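Local atomic coordinates of AztD protein (Citrobacter koseri, PDB entry 6CMK), a protein that acts as a periplasmic zinc chaperone, binding zinc ions and handing one of them directly to the solute-binding protein AztC of the AztABCD transport system. Residues V128-Q131 with G132-A135; G148-A151 with V152-Q156; I236-N240 with A241-I245. All coordinates share one frame; numbering follows the deposited sequence.

Contact 1: residues V128-Q131 with G132-A135; sequences VERQ and GKIA
Val128 to Arg130 and Lys133 to Ala135 pair as the two arms of a tight antiparallel hairpin, which opens one four-stranded blade of the beta propeller. A type I' turn from Arg130 to Lys133 joins them; Gly132 has positive phi (89°), where a side chain would run into the carbonyl before it. Val128 with Ala135 and Arg130 with Lys133 are hydrogen-bonded pairs, while Glu129 faces Ile134 in a non-hydrogen-bonded pair, its CG 3.7 Å from Ile134 CG1.

Glu129 also bends back over the turn at chi2 (-86°), so that Glu129 OE2 accepts from Gly132 N at 2.8 Å, on its anti side and 26° out of the carboxylate plane; its OE1 goes to the backbone N of Glu74. At the far end of the turn the Lys133 chain bends at chi3 and chi4, bringing NZ to a lone pair of Gln131 OE1 at 2.9 Å. A water joins NZ to Gln131 O, and Asp176 completes the set with a salt bridge. Gln131 NE2 reaches Gln295 and Asp278 of the second subunit.

Arg130 NH1 lies 4.2 Å from Lys133 NZ, a like-charge approach that Asp176, together with the Pro174 carbonyl bound to NH1, probably makes tolerable.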
loop_
_atom_site.group_PDB
_atom_site.type_symbol
_atom_site.label_atom_id
_atom_site.label_comp_id
_atom_site.label_asym_id
_atom_site.label_seq_id
_atom_site.Cartn_x
_atom_site.Cartn_y
_atom_site.Cartn_z
ATOM N N VAL B 128 18.793 6.067 -1.271
ATOM C CA VAL B 128 17.401 6.281 -1.656
ATOM C C VAL B 128 16.843 4.972 -2.184
ATOM O O VAL B 128 17.421 4.367 -3.094
ATOM C CB VAL B 128 17.237 7.381 -2.722
ATOM C CG1 VAL B 128 15.755 7.533 -3.076
ATOM C CG2 VAL B 128 17.792 8.707 -2.251
ATOM N N GLU B 129 15.710 4.549 -1.634
ATOM C CA GLU B 129 14.984 3.397 -2.146
ATOM C C GLU B 129 13.536 3.793 -2.386
ATOM O O GLU B 129 12.952 4.560 -1.611
ATOM C CB GLU B 129 15.067 2.214 -1.184
ATOM C CG GLU B 129 14.371 0.950 -1.665
ATOM C CD GLU B 129 12.892 0.918 -1.328
ATOM O OE1 GLU B 129 12.473 1.644 -0.398
ATOM O OE2 GLU B 129 12.159 0.136 -1.973
ATOM N N ARG B 130 12.970 3.304 -3.486
ATOM C CA ARG B 130 11.545 3.487 -3.723
ATOM C C ARG B 130 11.052 2.380 -4.636
ATOM O O ARG B 130 11.693 2.059 -5.636
ATOM C CB ARG B 130 11.237 4.868 -4.326
ATOM C CG ARG B 130 12.132 5.287 -5.490
ATOM C CD ARG B 130 11.828 6.723 -5.932
ATOM N NE ARG B 130 10.432 6.877 -6.341
ATOM C CZ ARG B 130 9.936 6.486 -7.514
ATOM N NH1 ARG B 130 10.717 5.923 -8.407
ATOM N NH2 ARG B 130 8.654 6.653 -7.787
ATOM N N GLN B 131 9.919 1.777 -4.264
ATOM C CA GLN B 131 9.282 0.733 -5.075
ATOM C C GLN B 131 10.220 -0.446 -5.340
ATOM O O GLN B 131 10.074 -1.161 -6.338
ATOM C CB GLN B 131 8.760 1.316 -6.385
ATOM C CG GLN B 131 7.846 2.502 -6.165
ATOM C CD GLN B 131 7.372 3.123 -7.454
ATOM O OE1 GLN B 131 8.100 3.176 -8.452
ATOM N NE2 GLN B 131 6.146 3.611 -7.438
ATOM N N GLY B 132 11.155 -0.683 -4.426
ATOM C CA GLY B 132 12.118 -1.746 -4.568
ATOM C C GLY B 132 13.371 -1.346 -5.308
ATOM O O GLY B 132 14.345 -2.110 -5.304
ATOM N N LYS B 133 13.371 -0.189 -5.962
ATOM C CA LYS B 133 14.564 0.302 -6.643
ATOM C C LYS B 133 15.454 1.006 -5.634
ATOM O O LYS B 133 14.969 1.795 -4.821
ATOM C CB LYS B 133 14.189 1.274 -7.759
ATOM C CG LYS B 133 13.245 0.705 -8.821
ATOM C CD LYS B 133 12.915 1.761 -9.861
ATOM C CE LYS B 133 11.744 2.646 -9.416
ATOM N NZ LYS B 133 10.438 1.949 -9.632
ATOM N N ILE B 134 16.764 0.741 -5.703
ATOM C CA ILE B 134 17.723 1.242 -4.714
ATOM C C ILE B 134 18.801 2.032 -5.438
ATOM O O ILE B 134 19.335 1.572 -6.447
ATOM C CB ILE B 134 18.377 0.090 -3.913
ATOM C CG1 ILE B 134 17.351 -0.659 -3.060
ATOM C CG2 ILE B 134 19.539 0.595 -3.042
ATOM C CD1 ILE B 134 17.767 -2.085 -2.775
ATOM N N ALA B 135 19.152 3.200 -4.904
ATOM C CA ALA B 135 20.306 3.951 -5.384
ATOM C C ALA B 135 21.166 4.304 -4.188
ATOM O O ALA B 135 20.706 5.006 -3.288
ATOM C CB ALA B 135 19.890 5.225 -6.127
HETATM O O HOH W 1 10.027 -0.822 -9.029
#

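Contact 2: residues G148-A151 with V152-Q156; sequences GESA and VLKGQ
Gly148 O accepts the N-H of Val152, Glu149 O that of Leu153 and Ser150 O that of Lys154, three successive i to i+4 bonds that wind a short helix with Gly148 as its N-cap. The first two measure 3.1 Å from Val152 N to Gly148 O and 2.9 Å from Leu153 N to Glu149 O, while the third is longer. Gly155, with phi at 83°, breaks the run. Its N bonds to Val152 O, and Gln156 N returns to Ala151 O at 2.9 Å, from 38° above the carbonyl plane. This is a Schellman motif, closing the helix that bridges the third and outermost fourth strands of the blade, 143-148 and 160-163.

Val152 turns CG2 back over the start of the helix, where it comes as close as 3.0 Å to Gly148 O, doubtfully tight for a methyl against a carbonyl; the same side chain packs on Leu115 and Leu117 of strand 113-120. One turn apart, Glu149 and Leu153 run side by side in the same direction, with Leu153 CD1 3.9 Å from Glu149 CG. The Glu149 chain is extended, CG anti to the backbone N (chi1 -178°), which carries its carboxylate to the hydroxyls of Ser73 and Thr78, both bound through OE2. Lys154 drapes its chain along the Ser150 carbonyl, CG 3.3 Å from Ser150 O, and its CE passes Ser150 OG. The N-H of Ser150 is taken by Glu256 of the second subunit.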
loop_
_atom_site.group_PDB
_atom_site.type_symbol
_atom_site.label_atom_id
_atom_site.label_comp_id
_atom_site.label_asym_id
_atom_site.label_seq_id
_atom_site.Cartn_x
_atom_site.Cartn_y
_atom_site.Cartn_z
ATOM N N GLY B 148 18.221 -3.636 -6.911
ATOM C CA GLY B 148 16.832 -3.895 -6.593
ATOM C C GLY B 148 16.686 -4.775 -5.370
ATOM O O GLY B 148 17.477 -5.680 -5.138
ATOM N N GLU B 149 15.625 -4.502 -4.602
ATOM C CA GLU B 149 15.379 -5.188 -3.335
ATOM C C GLU B 149 15.029 -6.659 -3.524
ATOM O O GLU B 149 15.411 -7.499 -2.702
ATOM C CB GLU B 149 14.242 -4.501 -2.567
ATOM C CG GLU B 149 13.971 -5.154 -1.207
ATOM C CD GLU B 149 12.864 -4.482 -0.405
ATOM O OE1 GLU B 149 11.816 -4.155 -0.996
ATOM O OE2 GLU B 149 13.037 -4.302 0.827
ATOM N N SER B 150 14.265 -6.989 -4.566
ATOM C CA SER B 150 13.882 -8.381 -4.767
ATOM C C SER B 150 15.113 -9.251 -4.970
ATOM O O SER B 150 15.240 -10.324 -4.366
ATOM C CB SER B 150 12.921 -8.495 -5.950
ATOM O OG SER B 150 12.650 -9.854 -6.256
ATOM N N ALA B 151 16.055 -8.779 -5.788
ATOM C CA ALA B 151 17.312 -9.499 -5.969
ATOM C C ALA B 151 18.088 -9.598 -4.661
ATOM O O ALA B 151 18.591 -10.670 -4.303
ATOM C CB ALA B 151 18.150 -8.802 -7.040
ATOM N N VAL B 152 18.181 -8.492 -3.923
ATOM C CA VAL B 152 18.926 -8.486 -2.668
ATOM C C VAL B 152 18.388 -9.551 -1.719
ATOM O O VAL B 152 19.148 -10.305 -1.102
ATOM C CB VAL B 152 18.868 -7.088 -2.031
ATOM C CG1 VAL B 152 19.560 -7.076 -0.665
ATOM C CG2 VAL B 152 19.466 -6.073 -2.984
ATOM N N LEU B 153 17.064 -9.617 -1.573
ATOM C CA LEU B 153 16.477 -10.566 -0.631
ATOM C C LEU B 153 16.729 -12.008 -1.037
ATOM O O LEU B 153 16.781 -12.886 -0.167
ATOM C CB LEU B 153 14.973 -10.322 -0.503
ATOM C CG LEU B 153 14.610 -9.134 0.373
ATOM C CD1 LEU B 153 13.167 -8.724 0.113
ATOM C CD2 LEU B 153 14.850 -9.511 1.828
ATOM N N LYS B 154 16.866 -12.282 -2.341
ATOM C CA LYS B 154 17.224 -13.614 -2.801
ATOM C C LYS B 154 18.703 -13.921 -2.623
ATOM O O LYS B 154 19.117 -15.050 -2.902
ATOM C CB LYS B 154 16.891 -13.797 -4.284
ATOM C CG LYS B 154 15.457 -13.578 -4.723
ATOM C CD LYS B 154 15.390 -13.889 -6.213
ATOM C CE LYS B 154 14.276 -13.174 -6.948
ATOM N NZ LYS B 154 14.496 -13.295 -8.420
ATOM N N GLY B 155 19.501 -12.950 -2.192
ATOM C CA GLY B 155 20.934 -13.139 -2.119
ATOM C C GLY B 155 21.662 -12.924 -3.424
ATOM O O GLY B 155 22.769 -13.454 -3.599
ATOM N N GLN B 156 21.078 -12.173 -4.354
ATOM C CA GLN B 156 21.766 -11.803 -5.585
ATOM C C GLN B 156 22.282 -10.374 -5.489
ATOM O O GLN B 156 21.624 -9.495 -4.924
ATOM C CB GLN B 156 20.844 -11.948 -6.793
ATOM C CG GLN B 156 20.443 -13.384 -7.047
ATOM C CD GLN B 156 19.644 -13.558 -8.318
ATOM O OE1 GLN B 156 19.741 -12.754 -9.250
ATOM N NE2 GLN B 156 18.847 -14.622 -8.366
#

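Contact 3: residues I236-N240 with A241-I245; sequences ITQKN and AAPVI
With CG anti to the backbone N (chi1 -177°) and chi2 also straight at -178°, Gln238 reaches across the loop and sets NE2 2.9 Å from Ala241 O. The bond lies in the carbonyl plane and close to the plane of the amide, with an angle of 156° at the hydrogen. The Gln238 chain runs alongside Pro243, with Pro243 CD 3.7 Å from Gln238 NE2, and Gln238 OE1 receives the backbone N-H of Asp176, so both ends of the amide are held.

Behind the loop, strands 232-237 and 244-249 pair antiparallel as the outer hairpin of a propeller blade. Thr237 and Val244 form the hydrogen-bonded pair, with Val244 N 2.8 Å from Thr237 O. On the face of Ile236 and Ile245, Ile236 lies side by side with both Ile245 and Pro243, its CG2 4.0 Å from Pro243 CB; Val180, Tyr175 and Val198 pack against this group.

On the other face a water links Thr237 OG1 to Val244 O. Within the loop a second water bridges the arms, accepting from Lys239 N at 2.8 Å and donating to Ala242 O at 2.7 Å. Asn240 ND2 reaches Leu293 O of the second subunit. The connection is therefore spanned by the Gln238 amide and by bound water, both of which are likely to contribute to its shape.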
loop_
_atom_site.group_PDB
_atom_site.type_symbol
_atom_site.label_atom_id
_atom_site.label_comp_id
_atom_site.label_asym_id
_atom_site.label_seq_id
_atom_site.Cartn_x
_atom_site.Cartn_y
_atom_site.Cartn_z
ATOM N N ILE B 236 10.087 15.675 -8.369
ATOM C CA ILE B 236 10.281 14.661 -9.405
ATOM C C ILE B 236 9.111 13.688 -9.379
ATOM O O ILE B 236 8.720 13.206 -8.314
ATOM C CB ILE B 236 11.603 13.889 -9.207
ATOM C CG1 ILE B 236 12.781 14.848 -8.953
ATOM C CG2 ILE B 236 11.901 13.004 -10.421
ATOM C CD1 ILE B 236 13.993 14.148 -8.389
ATOM N N THR B 237 8.584 13.372 -10.563
ATOM C CA THR B 237 7.584 12.323 -10.736
ATOM C C THR B 237 7.940 11.524 -11.979
ATOM O O THR B 237 8.624 12.024 -12.873
ATOM C CB THR B 237 6.173 12.878 -10.921
ATOM O OG1 THR B 237 6.175 13.787 -12.023
ATOM C CG2 THR B 237 5.687 13.601 -9.676
ATOM N N GLN B 238 7.460 10.279 -12.037
ATOM C CA GLN B 238 7.599 9.475 -13.244
ATOM C C GLN B 238 6.297 8.747 -13.504
ATOM O O GLN B 238 5.742 8.116 -12.601
ATOM C CB GLN B 238 8.727 8.444 -13.143
ATOM C CG GLN B 238 8.908 7.667 -14.458
ATOM C CD GLN B 238 9.979 6.605 -14.386
ATOM O OE1 GLN B 238 10.152 5.941 -13.369
ATOM N NE2 GLN B 238 10.705 6.435 -15.482
ATOM N N LYS B 239 5.834 8.816 -14.744
ATOM C CA LYS B 239 4.723 7.972 -15.157
ATOM C C LYS B 239 5.251 6.935 -16.140
ATOM O O LYS B 239 6.014 6.051 -15.736
ATOM C CB LYS B 239 3.594 8.848 -15.687
ATOM C CG LYS B 239 2.978 9.633 -14.526
ATOM C CD LYS B 239 1.795 10.478 -14.931
ATOM C CE LYS B 239 1.541 11.579 -13.909
ATOM N NZ LYS B 239 1.173 11.048 -12.564
ATOM N N ASN B 240 4.898 7.014 -17.417
ATOM C CA ASN B 240 5.303 5.976 -18.356
ATOM C C ASN B 240 6.316 6.498 -19.367
ATOM O O ASN B 240 6.379 6.028 -20.503
ATOM C CB ASN B 240 4.072 5.381 -19.028
ATOM C CG ASN B 240 3.314 4.459 -18.087
ATOM O OD1 ASN B 240 3.907 3.563 -17.482
ATOM N ND2 ASN B 240 2.026 4.701 -17.922
ATOM N N ALA B 241 7.135 7.449 -18.932
ATOM C CA ALA B 241 8.183 8.038 -19.745
ATOM C C ALA B 241 9.358 8.338 -18.820
ATOM O O ALA B 241 9.473 7.796 -17.715
ATOM C CB ALA B 241 7.663 9.286 -20.473
ATOM N N ALA B 242 10.256 9.207 -19.263
ATOM C CA ALA B 242 11.337 9.614 -18.397
ATOM C C ALA B 242 10.772 10.411 -17.225
ATOM O O ALA B 242 9.703 11.018 -17.338
ATOM C CB ALA B 242 12.354 10.453 -19.160
ATOM N N PRO B 243 11.451 10.403 -16.082
ATOM C CA PRO B 243 11.012 11.257 -14.972
ATOM C C PRO B 243 10.981 12.715 -15.397
ATOM O O PRO B 243 11.696 13.134 -16.317
ATOM C CB PRO B 243 12.050 11.008 -13.872
ATOM C CG PRO B 243 13.063 10.107 -14.410
ATOM C CD PRO B 243 12.652 9.614 -15.767
ATOM N N VAL B 244 10.118 13.481 -14.728
ATOM C CA VAL B 244 9.940 14.903 -14.987
ATOM C C VAL B 244 10.314 15.678 -13.729
ATOM O O VAL B 244 9.791 15.404 -12.643
ATOM C CB VAL B 244 8.497 15.225 -15.414
ATOM C CG1 VAL B 244 8.320 16.728 -15.614
ATOM C CG2 VAL B 244 8.142 14.467 -16.686
ATOM N N ILE B 245 11.197 16.663 -13.891
ATOM C CA ILE B 245 11.660 17.517 -12.800
ATOM C C ILE B 245 11.010 18.886 -12.953
ATOM O O ILE B 245 11.098 19.505 -14.020
ATOM C CB ILE B 245 13.194 17.661 -12.803
ATOM C CG1 ILE B 245 13.893 16.303 -12.719
ATOM C CG2 ILE B 245 13.650 18.570 -11.658
ATOM C CD1 ILE B 245 15.394 16.388 -12.987
HETATM O O HOH W 2 7.265 16.405 -11.524
HETATM O O HOH W 3 7.222 10.183 -16.810
HETATM O O HOH W 4 8.548 4.695 -17.563
#

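In the fold
The three contacts follow one another along the chain and fall in two propeller blades. Contact 1 is the hairpin of one blade's first two strands; contact 2 starts at the end of its third strand and carries the helix that leads to the fourth. Their centres are about 12 Å apart, and they touch where Gly132 O meets Glu149 N, a probable hydrogen bond. Contact 3 joins the last two strands of a later blade, its centre about 15 Å from that of contact 1 and about 25 Å from that of contact 2. All three connect blade strands and touch the second copy in the crystal; as AztD is a monomer, that interface need not be functional.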